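Local coordinates for protein sulfite dehydrogenase (Paracoccus pantotrophus, PDB 2XTS) that oxidises protein-bound sulfane sulfur at a molybdenum–molybdopterin centre and works as an electron-transfer complex with a heme c cytochrome subunit, at residues M193-A198 with R212-G217; T113-C118 with N145-G150; N179-P184 with E219-V224; L169-A174 with K225-L230. All coordinates share one frame; numbering follows the deposited sequence. Where two conformers were deposited one is given.

Contact 1: M193-A198 with R212-G217. With MTE (phosphonic acidmono-(2-amino-5,6-dimercapto-4-oxo-3,7,8a,9,10,10a-hexahydro-4H-8-oxa-1,3,9,10-tetraaza-anthracen-7-ylmethyl)ester), chain E.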
# COMPACT_ATOMS: atom_id res chain seq x y z
N MET A 193 12.45 8.15 12.78
CA MET A 193 11.52 7.21 13.39
C MET A 193 12.11 5.81 13.37
O MET A 193 12.81 5.43 12.43
CB MET A 193 10.20 7.23 12.59
CG MET A 193 9.17 6.16 12.93
SD MET A 193 7.92 5.92 11.67
CE MET A 193 7.24 7.57 11.65
N LEU A 194 11.83 5.04 14.42
CA LEU A 194 11.94 3.59 14.39
C LEU A 194 10.59 3.05 13.95
O LEU A 194 9.62 3.08 14.71
CB LEU A 194 12.36 3.04 15.76
CG LEU A 194 12.62 1.54 15.84
CD1 LEU A 194 13.89 1.18 15.07
CD2 LEU A 194 12.66 1.07 17.29
N ALA A 195 10.54 2.57 12.71
CA ALA A 195 9.29 2.15 12.08
C ALA A 195 9.11 0.66 12.21
O ALA A 195 10.04 -0.11 12.04
CB ALA A 195 9.30 2.52 10.62
N PHE A 196 7.88 0.26 12.52
CA PHE A 196 7.49 -1.16 12.55
C PHE A 196 6.47 -1.52 11.51
O PHE A 196 6.38 -2.70 11.12
CB PHE A 196 6.86 -1.59 13.88
CG PHE A 196 7.41 -0.90 15.08
CD1 PHE A 196 8.78 -0.99 15.36
CD2 PHE A 196 6.58 -0.19 15.93
CE1 PHE A 196 9.30 -0.34 16.47
CE2 PHE A 196 7.10 0.45 17.05
CZ PHE A 196 8.46 0.37 17.31
N PHE A 197 5.71 -0.54 11.05
CA PHE A 197 4.67 -0.80 10.04
C PHE A 197 4.97 0.03 8.80
O PHE A 197 5.43 1.15 8.90
CB PHE A 197 3.30 -0.37 10.57
CG PHE A 197 2.86 -1.11 11.77
CD1 PHE A 197 2.15 -2.30 11.69
CD2 PHE A 197 3.13 -0.59 13.01
CE1 PHE A 197 1.74 -2.95 12.85
CE2 PHE A 197 2.72 -1.25 14.16
CZ PHE A 197 2.02 -2.41 14.07
N ALA A 198 4.71 -0.56 7.64
CA ALA A 198 4.88 0.11 6.35
C ALA A 198 3.71 -0.29 5.48
O ALA A 198 3.46 -1.48 5.26
CB ALA A 198 6.19 -0.27 5.71
N ARG A 212 12.98 -0.83 11.42
CA ARG A 212 13.98 -0.09 10.65
C ARG A 212 13.95 1.38 11.03
O ARG A 212 12.94 1.87 11.53
CB ARG A 212 13.76 -0.22 9.13
CG ARG A 212 12.65 0.67 8.58
CD ARG A 212 12.51 0.57 7.08
NE ARG A 212 13.76 0.92 6.41
CZ ARG A 212 14.05 0.57 5.17
NH1 ARG A 212 13.12 0.06 4.37
NH2 ARG A 212 15.26 0.82 4.68
N LEU A 213 15.03 2.10 10.71
CA LEU A 213 14.96 3.54 10.71
C LEU A 213 14.34 4.09 9.44
O LEU A 213 14.62 3.60 8.35
CB LEU A 213 16.35 4.15 10.88
CG LEU A 213 17.08 3.80 12.18
CD1 LEU A 213 18.40 4.57 12.30
CD2 LEU A 213 16.19 4.04 13.40
N VAL A 214 13.55 5.13 9.62
CA VAL A 214 12.97 5.96 8.57
C VAL A 214 13.56 7.35 8.78
O VAL A 214 13.45 7.91 9.89
CB VAL A 214 11.43 5.94 8.60
CG1 VAL A 214 10.85 7.02 7.70
CG2 VAL A 214 10.95 4.58 8.18
N VAL A 215 14.26 7.86 7.76
CA VAL A 215 15.07 9.10 7.87
C VAL A 215 14.63 10.06 6.76
O VAL A 215 15.21 10.09 5.67
CB VAL A 215 16.58 8.77 7.75
CG1 VAL A 215 17.41 10.00 8.12
CG2 VAL A 215 16.95 7.51 8.59
N PRO A 216 13.54 10.81 7.00
CA PRO A 216 12.90 11.51 5.90
C PRO A 216 13.84 12.44 5.13
O PRO A 216 14.56 13.27 5.70
CB PRO A 216 11.78 12.26 6.58
CG PRO A 216 11.41 11.36 7.70
CD PRO A 216 12.72 10.88 8.21
N GLY A 217 13.86 12.24 3.82
CA GLY A 217 14.63 13.08 2.93
C GLY A 217 16.08 12.71 2.76
O GLY A 217 16.77 13.31 1.94
N1 MTE E . 20.34 -1.70 6.72
C2 MTE E . 21.08 -2.76 7.01
N2 MTE E . 21.07 -3.24 8.27
N3 MTE E . 21.82 -3.39 6.07
C4 MTE E . 21.88 -2.97 4.78
O4 MTE E . 22.58 -3.62 3.97
N5 MTE E . 21.14 -1.21 3.14
C6 MTE E . 20.82 0.19 3.16
C7 MTE E . 19.56 0.55 3.94
N8 MTE E . 19.60 -0.06 5.25
C9 MTE E . 21.12 -1.80 4.40
C10 MTE E . 20.33 -1.16 5.46
C1' MTE E . 20.73 0.80 1.78
S1' MTE E . 22.20 1.11 0.89
C2' MTE E . 19.54 1.19 1.25
S2' MTE E . 19.44 2.05 -0.24
C3' MTE E . 18.26 0.90 2.00
O3' MTE E . 18.44 0.11 3.19
C4' MTE E . 17.31 0.12 1.13
O4' MTE E . 16.07 -0.08 1.82
P MTE E . 15.12 -1.23 1.23
O1P MTE E . 14.85 -0.69 -0.20
O2P MTE E . 15.85 -2.53 1.16
O3P MTE E . 13.89 -1.19 2.08

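Contact 2: T113-C118 with N145-G150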
# COMPACT_ATOMS: atom_id res chain seq x y z
N THR A 113 3.55 8.79 12.67
CA THR A 113 3.52 8.34 11.30
C THR A 113 4.22 9.33 10.39
O THR A 113 4.24 10.53 10.65
CB THR A 113 2.07 8.11 10.81
OG1 THR A 113 2.08 7.52 9.50
CG2 THR A 113 1.30 9.39 10.74
N THR A 114 4.81 8.82 9.32
CA THR A 114 5.22 9.68 8.22
C THR A 114 5.13 8.88 6.94
O THR A 114 5.21 7.66 6.97
CB THR A 114 6.65 10.21 8.41
OG1 THR A 114 6.88 11.31 7.52
CG2 THR A 114 7.68 9.13 8.14
N THR A 115 4.92 9.58 5.85
CA THR A 115 4.96 9.01 4.51
C THR A 115 6.20 9.59 3.84
O THR A 115 6.37 10.79 3.77
CB THR A 115 3.69 9.33 3.73
OG1 THR A 115 2.62 8.75 4.46
CG2 THR A 115 3.72 8.74 2.34
N ALA A 116 7.10 8.73 3.39
CA ALA A 116 8.43 9.17 2.98
C ALA A 116 9.01 8.27 1.94
O ALA A 116 8.87 7.05 2.00
CB ALA A 116 9.37 9.20 4.19
N PHE A 117 9.75 8.89 1.02
CA PHE A 117 10.48 8.13 0.05
C PHE A 117 11.83 7.68 0.60
O PHE A 117 12.53 8.45 1.29
CB PHE A 117 10.67 8.92 -1.27
CG PHE A 117 11.67 10.06 -1.19
CD1 PHE A 117 13.05 9.83 -1.29
CD2 PHE A 117 11.24 11.37 -1.02
CE1 PHE A 117 13.95 10.87 -1.22
CE2 PHE A 117 12.14 12.38 -0.93
CZ PHE A 117 13.50 12.14 -1.01
N CYS A 118 12.18 6.44 0.28
CA CYS A 118 13.50 5.88 0.55
C CYS A 118 14.18 5.73 -0.80
O CYS A 118 13.77 4.89 -1.59
CB CYS A 118 13.37 4.52 1.22
SG CYS A 118 14.95 3.72 1.56
N ASN A 145 8.17 4.28 -1.61
CA ASN A 145 7.44 5.30 -0.87
C ASN A 145 6.32 4.63 -0.13
O ASN A 145 5.43 4.08 -0.72
CB ASN A 145 6.91 6.34 -1.86
CG ASN A 145 6.27 7.56 -1.21
OD1 ASN A 145 5.02 7.69 -1.19
ND2 ASN A 145 7.06 8.47 -0.75
N MET A 146 6.40 4.69 1.18
CA MET A 146 5.47 3.98 2.04
C MET A 146 4.99 4.88 3.18
O MET A 146 5.64 5.85 3.58
CB MET A 146 6.10 2.71 2.64
CG MET A 146 6.73 1.85 1.58
SD MET A 146 7.19 0.24 2.25
CE MET A 146 8.00 -0.47 0.82
N GLU A 147 3.81 4.53 3.70
CA GLU A 147 3.27 5.10 4.93
C GLU A 147 3.82 4.32 6.12
O GLU A 147 3.50 3.14 6.26
CB GLU A 147 1.75 4.99 4.92
CG GLU A 147 1.06 5.50 6.19
CD GLU A 147 -0.41 5.12 6.25
OE1 GLU A 147 -0.73 3.93 6.37
OE2 GLU A 147 -1.26 6.03 6.22
N TYR A 148 4.60 4.98 6.97
CA TYR A 148 5.25 4.31 8.11
C TYR A 148 4.57 4.67 9.39
O TYR A 148 4.16 5.82 9.59
CB TYR A 148 6.72 4.74 8.18
CG TYR A 148 7.54 4.22 7.03
CD1 TYR A 148 7.99 2.92 7.03
CD2 TYR A 148 7.89 5.05 5.96
CE1 TYR A 148 8.73 2.43 5.97
CE2 TYR A 148 8.63 4.57 4.91
CZ TYR A 148 9.07 3.26 4.92
OH TYR A 148 9.81 2.77 3.85
N VAL A 149 4.49 3.68 10.28
CA VAL A 149 4.11 3.95 11.66
C VAL A 149 5.17 3.34 12.57
O VAL A 149 5.66 2.22 12.36
CB VAL A 149 2.71 3.38 11.99
CG1 VAL A 149 2.33 3.59 13.47
CG2 VAL A 149 1.68 4.01 11.08
N GLY A 150 5.50 4.09 13.61
CA GLY A 150 6.49 3.66 14.58
C GLY A 150 6.61 4.66 15.69
O GLY A 150 5.63 5.31 16.04
O HOH W 1 -0.82 8.16 7.79
O HOH W 2 9.48 4.33 1.72

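Contact 3: N179-P184 with E219-V224. With CO (cobalt (II) ion), chain G; MTE (phosphonic acidmono-(2-amino-5,6-dimercapto-4-oxo-3,7,8a,9,10,10a-hexahydro-4H-8-oxa-1,3,9,10-tetraaza-anthracen-7-ylmethyl)ester), chain E; 2MO (molybdenum (IV)oxide), chain F.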
# COMPACT_ATOMS: atom_id res chain seq x y z
N ASN A 179 25.85 -2.07 8.56
CA ASN A 179 25.39 -0.83 7.94
C ASN A 179 25.43 0.35 8.90
O ASN A 179 24.57 1.22 8.88
CB ASN A 179 23.99 -0.99 7.38
CG ASN A 179 23.70 -0.03 6.23
OD1 ASN A 179 23.00 0.99 6.38
ND2 ASN A 179 24.27 -0.33 5.09
N GLY A 180 26.45 0.41 9.75
CA GLY A 180 26.48 1.46 10.75
C GLY A 180 26.63 2.81 10.10
O GLY A 180 27.44 2.99 9.20
N ARG A 181 25.83 3.77 10.57
CA ARG A 181 25.85 5.14 10.08
C ARG A 181 25.71 6.12 11.24
O ARG A 181 24.96 5.87 12.19
CB ARG A 181 24.73 5.40 9.05
CG ARG A 181 24.96 4.76 7.68
CD ARG A 181 26.20 5.28 6.99
NE ARG A 181 26.21 6.70 6.74
CZ ARG A 181 25.80 7.32 5.64
NH1 ARG A 181 25.29 6.67 4.62
NH2 ARG A 181 25.92 8.63 5.55
N SER A 182 26.38 7.26 11.09
CA SER A 182 26.36 8.34 12.07
C SER A 182 25.39 9.45 11.69
O SER A 182 25.34 9.89 10.54
CB SER A 182 27.74 8.95 12.16
OG SER A 182 28.71 7.98 12.50
N PHE A 183 24.62 9.93 12.68
CA PHE A 183 23.63 10.98 12.48
C PHE A 183 23.90 12.13 13.45
O PHE A 183 24.12 11.89 14.63
CB PHE A 183 22.24 10.46 12.86
CG PHE A 183 21.69 9.37 12.02
CD1 PHE A 183 22.17 8.09 12.13
CD2 PHE A 183 20.64 9.60 11.15
CE1 PHE A 183 21.62 7.07 11.36
CE2 PHE A 183 20.08 8.58 10.41
CZ PHE A 183 20.59 7.32 10.49
N PRO A 184 23.78 13.38 12.99
CA PRO A 184 23.80 14.47 13.97
C PRO A 184 22.54 14.45 14.82
O PRO A 184 21.45 14.17 14.33
CB PRO A 184 23.83 15.72 13.09
CG PRO A 184 23.18 15.32 11.85
CD PRO A 184 23.47 13.88 11.64
N GLU A 219 19.46 9.96 2.34
CA GLU A 219 19.85 8.86 1.49
C GLU A 219 19.51 7.53 2.12
O GLU A 219 19.66 7.31 3.32
CB GLU A 219 21.34 8.99 1.13
CG GLU A 219 22.31 8.73 2.28
CD GLU A 219 23.76 9.14 2.00
OE1 GLU A 219 24.04 9.63 0.88
OE2 GLU A 219 24.60 8.99 2.92
N GLY A 220 19.09 6.61 1.26
CA GLY A 220 18.56 5.33 1.72
C GLY A 220 19.51 4.55 2.62
O GLY A 220 19.07 3.80 3.48
N ASN A 221 20.82 4.66 2.38
CA ASN A 221 21.74 3.93 3.23
C ASN A 221 21.55 4.20 4.72
O ASN A 221 21.83 3.33 5.55
CB ASN A 221 23.20 4.20 2.82
CG ASN A 221 24.18 3.35 3.60
OD1 ASN A 221 24.86 3.85 4.51
ND2 ASN A 221 24.18 2.05 3.35
N MET A 222 21.05 5.37 5.07
CA MET A 222 20.91 5.71 6.46
C MET A 222 19.66 5.09 7.08
O MET A 222 19.50 5.13 8.29
CB MET A 222 20.96 7.21 6.61
CG MET A 222 22.26 7.79 6.08
SD MET A 222 22.32 9.58 6.26
CE MET A 222 22.92 9.75 7.93
N TRP A 223 18.79 4.51 6.25
CA TRP A 223 17.56 3.88 6.73
C TRP A 223 17.90 2.47 7.22
O TRP A 223 17.54 1.46 6.60
CB TRP A 223 16.50 3.86 5.62
CG TRP A 223 15.99 5.19 5.16
CD1 TRP A 223 16.72 6.30 4.81
CD2 TRP A 223 14.65 5.48 4.86
NE1 TRP A 223 15.88 7.29 4.38
CE2 TRP A 223 14.59 6.81 4.41
CE3 TRP A 223 13.46 4.77 5.01
CZ2 TRP A 223 13.41 7.43 4.06
CZ3 TRP A 223 12.28 5.37 4.66
CH2 TRP A 223 12.26 6.69 4.19
N VAL A 224 18.64 2.41 8.32
CA VAL A 224 19.20 1.16 8.83
C VAL A 224 18.06 0.16 9.10
O VAL A 224 17.12 0.45 9.84
CB VAL A 224 20.06 1.41 10.09
CG1 VAL A 224 20.58 0.08 10.64
CG2 VAL A 224 21.21 2.35 9.80
CO CO G . 25.41 11.07 0.30
N1 MTE E . 20.34 -1.70 6.72
C2 MTE E . 21.08 -2.76 7.01
N2 MTE E . 21.07 -3.24 8.27
N3 MTE E . 21.82 -3.39 6.07
C4 MTE E . 21.88 -2.97 4.78
O4 MTE E . 22.58 -3.62 3.97
N5 MTE E . 21.14 -1.21 3.14
C6 MTE E . 20.82 0.19 3.16
C7 MTE E . 19.56 0.55 3.94
N8 MTE E . 19.60 -0.06 5.25
C9 MTE E . 21.12 -1.80 4.40
C10 MTE E . 20.33 -1.16 5.46
C1' MTE E . 20.73 0.80 1.78
S1' MTE E . 22.20 1.11 0.89
C2' MTE E . 19.54 1.19 1.25
S2' MTE E . 19.44 2.05 -0.24
C3' MTE E . 18.26 0.90 2.00
O3' MTE E . 18.44 0.11 3.19
C4' MTE E . 17.31 0.12 1.13
O4' MTE E . 16.07 -0.08 1.82
P MTE E . 15.12 -1.23 1.23
O1P MTE E . 14.85 -0.69 -0.20
O2P MTE E . 15.85 -2.53 1.16
O3P MTE E . 13.89 -1.19 2.08
MO 2MO F . 21.67 2.62 -0.86
OT1 2MO F . 21.96 4.30 -0.29
OT2 2MO F . 23.25 1.79 -1.64
O HOH W 3 26.57 10.56 2.05
O HOH W 4 26.70 9.90 -0.92

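Contact 4: L169-A174 with K225-L230. With MTE (phosphonic acidmono-(2-amino-5,6-dimercapto-4-oxo-3,7,8a,9,10,10a-hexahydro-4H-8-oxa-1,3,9,10-tetraaza-anthracen-7-ylmethyl)ester), chain E.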
# COMPACT_ATOMS: atom_id res chain seq x y z
N LEU A 169 24.53 10.19 16.93
CA LEU A 169 23.94 8.87 17.13
C LEU A 169 24.44 7.97 16.03
O LEU A 169 24.42 8.33 14.84
CB LEU A 169 22.41 8.95 17.11
CG LEU A 169 21.62 7.64 17.24
CD1 LEU A 169 20.27 7.90 17.86
CD2 LEU A 169 21.45 6.97 15.88
N TYR A 170 24.91 6.80 16.43
CA TYR A 170 25.34 5.76 15.50
C TYR A 170 24.32 4.65 15.54
O TYR A 170 24.03 4.10 16.61
CB TYR A 170 26.69 5.25 15.95
CG TYR A 170 27.26 4.12 15.12
CD1 TYR A 170 27.83 4.35 13.86
CD2 TYR A 170 27.31 2.82 15.63
CE1 TYR A 170 28.39 3.29 13.13
CE2 TYR A 170 27.84 1.78 14.91
CZ TYR A 170 28.40 2.02 13.68
OH TYR A 170 28.95 0.97 12.96
N ALA A 171 23.77 4.29 14.37
CA ALA A 171 22.77 3.22 14.30
C ALA A 171 23.35 2.05 13.55
O ALA A 171 23.94 2.24 12.48
CB ALA A 171 21.48 3.67 13.61
N GLU A 172 23.19 0.85 14.09
CA GLU A 172 23.63 -0.34 13.36
C GLU A 172 22.59 -1.42 13.38
O GLU A 172 21.73 -1.50 14.27
CB GLU A 172 24.98 -0.91 13.84
CG GLU A 172 24.95 -1.35 15.25
CD GLU A 172 25.98 -2.43 15.70
OE1 GLU A 172 25.96 -2.71 16.90
OE2 GLU A 172 26.78 -3.01 14.92
N GLY A 173 22.66 -2.22 12.33
CA GLY A 173 21.75 -3.31 12.10
C GLY A 173 22.17 -4.63 12.72
O GLY A 173 23.32 -4.82 13.09
N ALA A 174 21.23 -5.56 12.77
CA ALA A 174 21.45 -6.89 13.33
C ALA A 174 22.16 -7.84 12.38
O ALA A 174 22.61 -8.90 12.79
CB ALA A 174 20.11 -7.51 13.75
N LYS A 225 18.18 -1.02 8.50
CA LYS A 225 17.21 -2.10 8.64
C LYS A 225 17.62 -3.06 9.76
O LYS A 225 18.79 -3.20 10.10
CB LYS A 225 17.09 -2.84 7.31
CG LYS A 225 16.42 -2.05 6.24
CD LYS A 225 16.22 -2.81 4.93
CE LYS A 225 17.51 -3.13 4.19
NZ LYS A 225 17.20 -3.95 3.00
N TRP A 226 16.62 -3.74 10.31
CA TRP A 226 16.84 -4.71 11.39
C TRP A 226 17.64 -4.04 12.51
O TRP A 226 18.59 -4.60 13.03
CB TRP A 226 17.55 -6.00 10.88
CG TRP A 226 17.02 -6.52 9.57
CD1 TRP A 226 15.85 -7.19 9.40
CD2 TRP A 226 17.63 -6.45 8.29
NE1 TRP A 226 15.68 -7.53 8.09
CE2 TRP A 226 16.76 -7.07 7.38
CE3 TRP A 226 18.84 -5.96 7.81
CZ2 TRP A 226 17.03 -7.16 6.02
CZ3 TRP A 226 19.12 -6.06 6.47
CH2 TRP A 226 18.21 -6.64 5.58
N VAL A 227 17.24 -2.81 12.86
CA VAL A 227 18.08 -1.97 13.71
C VAL A 227 18.26 -2.60 15.09
O VAL A 227 17.28 -2.96 15.74
CB VAL A 227 17.56 -0.52 13.83
CG1 VAL A 227 18.71 0.42 14.18
CG2 VAL A 227 17.00 -0.04 12.56
N ARG A 228 19.50 -2.74 15.53
CA ARG A 228 19.79 -3.38 16.82
C ARG A 228 20.39 -2.48 17.88
O ARG A 228 20.29 -2.78 19.08
CB ARG A 228 20.71 -4.59 16.63
CG ARG A 228 22.18 -4.29 16.59
CD ARG A 228 22.99 -5.54 16.63
NE ARG A 228 24.41 -5.24 16.79
CZ ARG A 228 25.37 -6.17 16.85
NH1 ARG A 228 25.08 -7.46 16.68
NH2 ARG A 228 26.62 -5.79 17.07
N ARG A 229 21.01 -1.38 17.47
CA ARG A 229 21.71 -0.54 18.46
C ARG A 229 21.78 0.90 18.00
O ARG A 229 22.00 1.18 16.83
CB ARG A 229 23.12 -1.08 18.74
CG ARG A 229 23.88 -0.38 19.86
CD ARG A 229 25.18 -1.08 20.18
NE ARG A 229 26.20 -0.81 19.18
CZ ARG A 229 26.94 0.31 19.15
NH1 ARG A 229 26.76 1.28 20.03
NH2 ARG A 229 27.86 0.47 18.22
N LEU A 230 21.51 1.79 18.95
CA LEU A 230 21.67 3.24 18.84
C LEU A 230 22.72 3.65 19.87
O LEU A 230 22.48 3.61 21.08
CB LEU A 230 20.34 3.97 19.10
CG LEU A 230 19.11 3.46 18.36
CD1 LEU A 230 17.88 4.25 18.82
CD2 LEU A 230 19.30 3.56 16.84
N1 MTE E . 20.34 -1.70 6.72
C2 MTE E . 21.08 -2.76 7.01
N2 MTE E . 21.07 -3.24 8.27
N3 MTE E . 21.82 -3.39 6.07
C4 MTE E . 21.88 -2.97 4.78
O4 MTE E . 22.58 -3.62 3.97
N5 MTE E . 21.14 -1.21 3.14
C6 MTE E . 20.82 0.19 3.16
C7 MTE E . 19.56 0.55 3.94
N8 MTE E . 19.60 -0.06 5.25
C9 MTE E . 21.12 -1.80 4.40
C10 MTE E . 20.33 -1.16 5.46
C1' MTE E . 20.73 0.80 1.78
S1' MTE E . 22.20 1.11 0.89
C2' MTE E . 19.54 1.19 1.25
S2' MTE E . 19.44 2.05 -0.24
C3' MTE E . 18.26 0.90 2.00
O3' MTE E . 18.44 0.11 3.19
C4' MTE E . 17.31 0.12 1.13
O4' MTE E . 16.07 -0.08 1.82
P MTE E . 15.12 -1.23 1.23
O1P MTE E . 14.85 -0.69 -0.20
O2P MTE E . 15.85 -2.53 1.16
O3P MTE E . 13.89 -1.19 2.08
O HOH W 5 22.65 -9.04 15.71

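Contact 1: M193-A198 with R212-G217
Leu194 and Leu213, a non-hydrogen-bonded antiparallel pair, project from the same side of their strands and cross obliquely, CD1 of Leu194 lying 4.0 Å from CD2 of Leu213. The Leu194 branch is carried over by a CG placed opposite the backbone N, and its CD1 also rests near the Arg212 carbonyl. On the other side of the sheet stand Met193, Ala195, Arg212 and Val214. Here the methyl of Ala195 is met by one branch of Val214, CB to CG2 at 3.6 Å, while Met193 and Val214 approach more loosely through their CB atoms. Two hydrogen-bonded pairs flank the leucines. Met193 N bonds to Val214 O (3.1 Å), answered by Val214 N to Met193 O (2.9 Å); Ala195 N reaches Arg212 O almost head-on to the carbonyl, and Arg212 N returns to Ala195 O. This is a short antiparallel ladder in the molybdopterin-binding domain, with strand 193-198 also paired to strand 143-152, where Phe196 and Phe197 both face Val149 in a classic beta bulge. The Arg212 side chain leaves the ladder with a chi1 of 79°, CG in the crowded position between N and carbonyl carbon, and bends at chi3. Its guanidinium meets the cofactor phosphate edge-on: NH1 donates to O3P of the molybdopterin at 2.7 Å, and NH2 to the ester oxygen O4' at 3.1 Å, a nearly straight bond (175°). NE makes a weak bond to Leu213 O, and NH2 has a second acceptor in Trp223 O, which together restrict rotation of the guanidinium.

Contact 2: T113-C118 with N145-G150
Tyr148 O is gripped by two donors of the opposite strand, Thr113 OG1 at 2.7 Å and Thr114 N at 3.1 Å, which come from opposite faces of the carbonyl plane. With its hydroxyl opposite the backbone N (chi1 -173°), Thr113 can turn this group across to the neighbouring strand. Tyr148 N closes the pair on Thr114 O (2.7 Å), and Ala116 N bonds to Met146 O (3.2 Å). The tyrosine ring lies alongside the Thr114–Ala116 backbone and presents its edge to Ala116 O, in plane, CE2 being 3.8 Å away. A water joins Ala116 O (2.8 Å) to the Tyr148 hydroxyl (2.7 Å). On the face of Thr115 and Glu147 the side chains pack more loosely, partly open to solvent: Thr115 OG1 lies no nearer than 3.7 Å to Glu147 CA, and a water that donates to Glu147 OE2 reaches Thr113 OG1 only weakly. The extended Glu147 chain carries its carboxylate to Thr64 and Ile65 of the second subunit, which bond to both its oxygens. Strands 112-119 and 143-152 form one ladder of an antiparallel sheet that strand 193-198 extends on the 143-152 side, while Tyr148 leans on Ala195, Ala198 and Val214 and Phe117 meets Trp291 edge-to-face.

Contact 3: N179-P184 with E219-V224
A cobalt site and the molybdenum cofactor pocket adjoin here, joined by Arg181, which reaches across to Glu219 and Asn221. Bent at chi2 and chi3, the arginine brings both terminal nitrogens end-on to a single oxygen: NH1 and NH2 each lie 3.0 Å from Glu219 OE2, a salt bridge with the carboxylate turned 65° from the guanidinium plane. NH1 also gives a nearly straight bond to Asn221 OD1 (2.9 Å), the amide lying almost coplanar with the guanidinium. The other carboxylate oxygen, Glu219 OE1, binds cobalt at 2.1 Å, and a cobalt-bound water donates to OE2 at 2.7 Å; cation and metal together would be expected to keep this glutamate ionised. Thr259 and His369 also bind the metal. Met222 has two conformers; in one of them CG lies over one guanidinium face and CE over the Phe183 ring, 4.0 Å from the centroid, a CH-pi contact. Toward the cofactor, Asn221 ND2 approaches the dithiolene sulfur S1' (3.3 Å), Asn221 N makes a weak bond to OT1, an oxygen on the molybdenum, and Trp223 O accepts from pterin N8 (2.9 Å). Segment 219-224, a loop with a 3-10 turn, runs between strands 212-214 and 227-233; strand 181-184 is the outer strand, within this chain, beside strand 168-173, with Phe183 on Leu169 and Leu213.

Contact 4: L169-A174 with K225-L230
Ala171 with Leu230 and Glu172 with Arg229 are antiparallel pairs on strands whose axes come within 4.6 Å at 155°. Glu172 N bonds to Arg229 O, but Glu172 O accepts from both Arg228 N (2.8 Å) and Arg229 N (3.3 Å). Both arginines therefore face one glutamate, a classic beta bulge that shifts the register before Gly173, after which Ala174 N finds Trp226 O. The bulge sets up a salt-bridge network centred on Glu172 OE1. Arg228, extended from CG to NE, comes side-on with its guanidinium perpendicular to the carboxylate; NE (3.0 Å) stands above that plane, whereas NH2 (3.2 Å) comes on the syn side. Arg229 NE adds a third bond (3.0 Å) from the opposite face of the carboxylate. Three donors on one oxygen would stabilise its negative charge. The network belongs to the interface with the cytochrome, whose Arg95 bonds to Glu172 OE2 and whose Trp17 takes Arg228 in a cation-pi contact. Bent at chi3, Arg229 passes its NH2 to the edge of the Tyr170 ring, while its NH1 binds Asn92. On the other side of the mixed sheet, Ala171 CB packs on Leu230 CD2, and Leu169 crosses the same leucine. At the N-terminal end of segment 225-230 the pterin is read by backbone: Lys225 N donates to N1 and Lys225 O accepts from N2, both 2.9 Å. The Lys225 chain runs on to the phosphate, NZ to O2P 2.7 Å, and the Trp226 edge lies against N2.

In the fold
Contacts 1, 3 and 4 touch the molybdopterin: contact 1 at its phosphate, contact 3 from the dithiolene to the pterin, and contact 4 at the pterin, with Lys225 of contact 4 sharing the phosphate. Contact 2 lies mostly behind them, reaching the cofactor through Cys118; its centre is about 6 Å from that of contact 1, where Phe196 N reaches Val149 O at 3.0 Å within one sheet. The Trp223 ring of contact 3 packs on Ala116 and Cys118 of contact 2 and on Val214 of contact 1. Contacts 3 and 4, centres about 9 Å apart, share a second sheet through Phe183 N to Leu169 O (2.7 Å). Leu213 N to Val224 O (2.8 Å) links contacts 1 and 3.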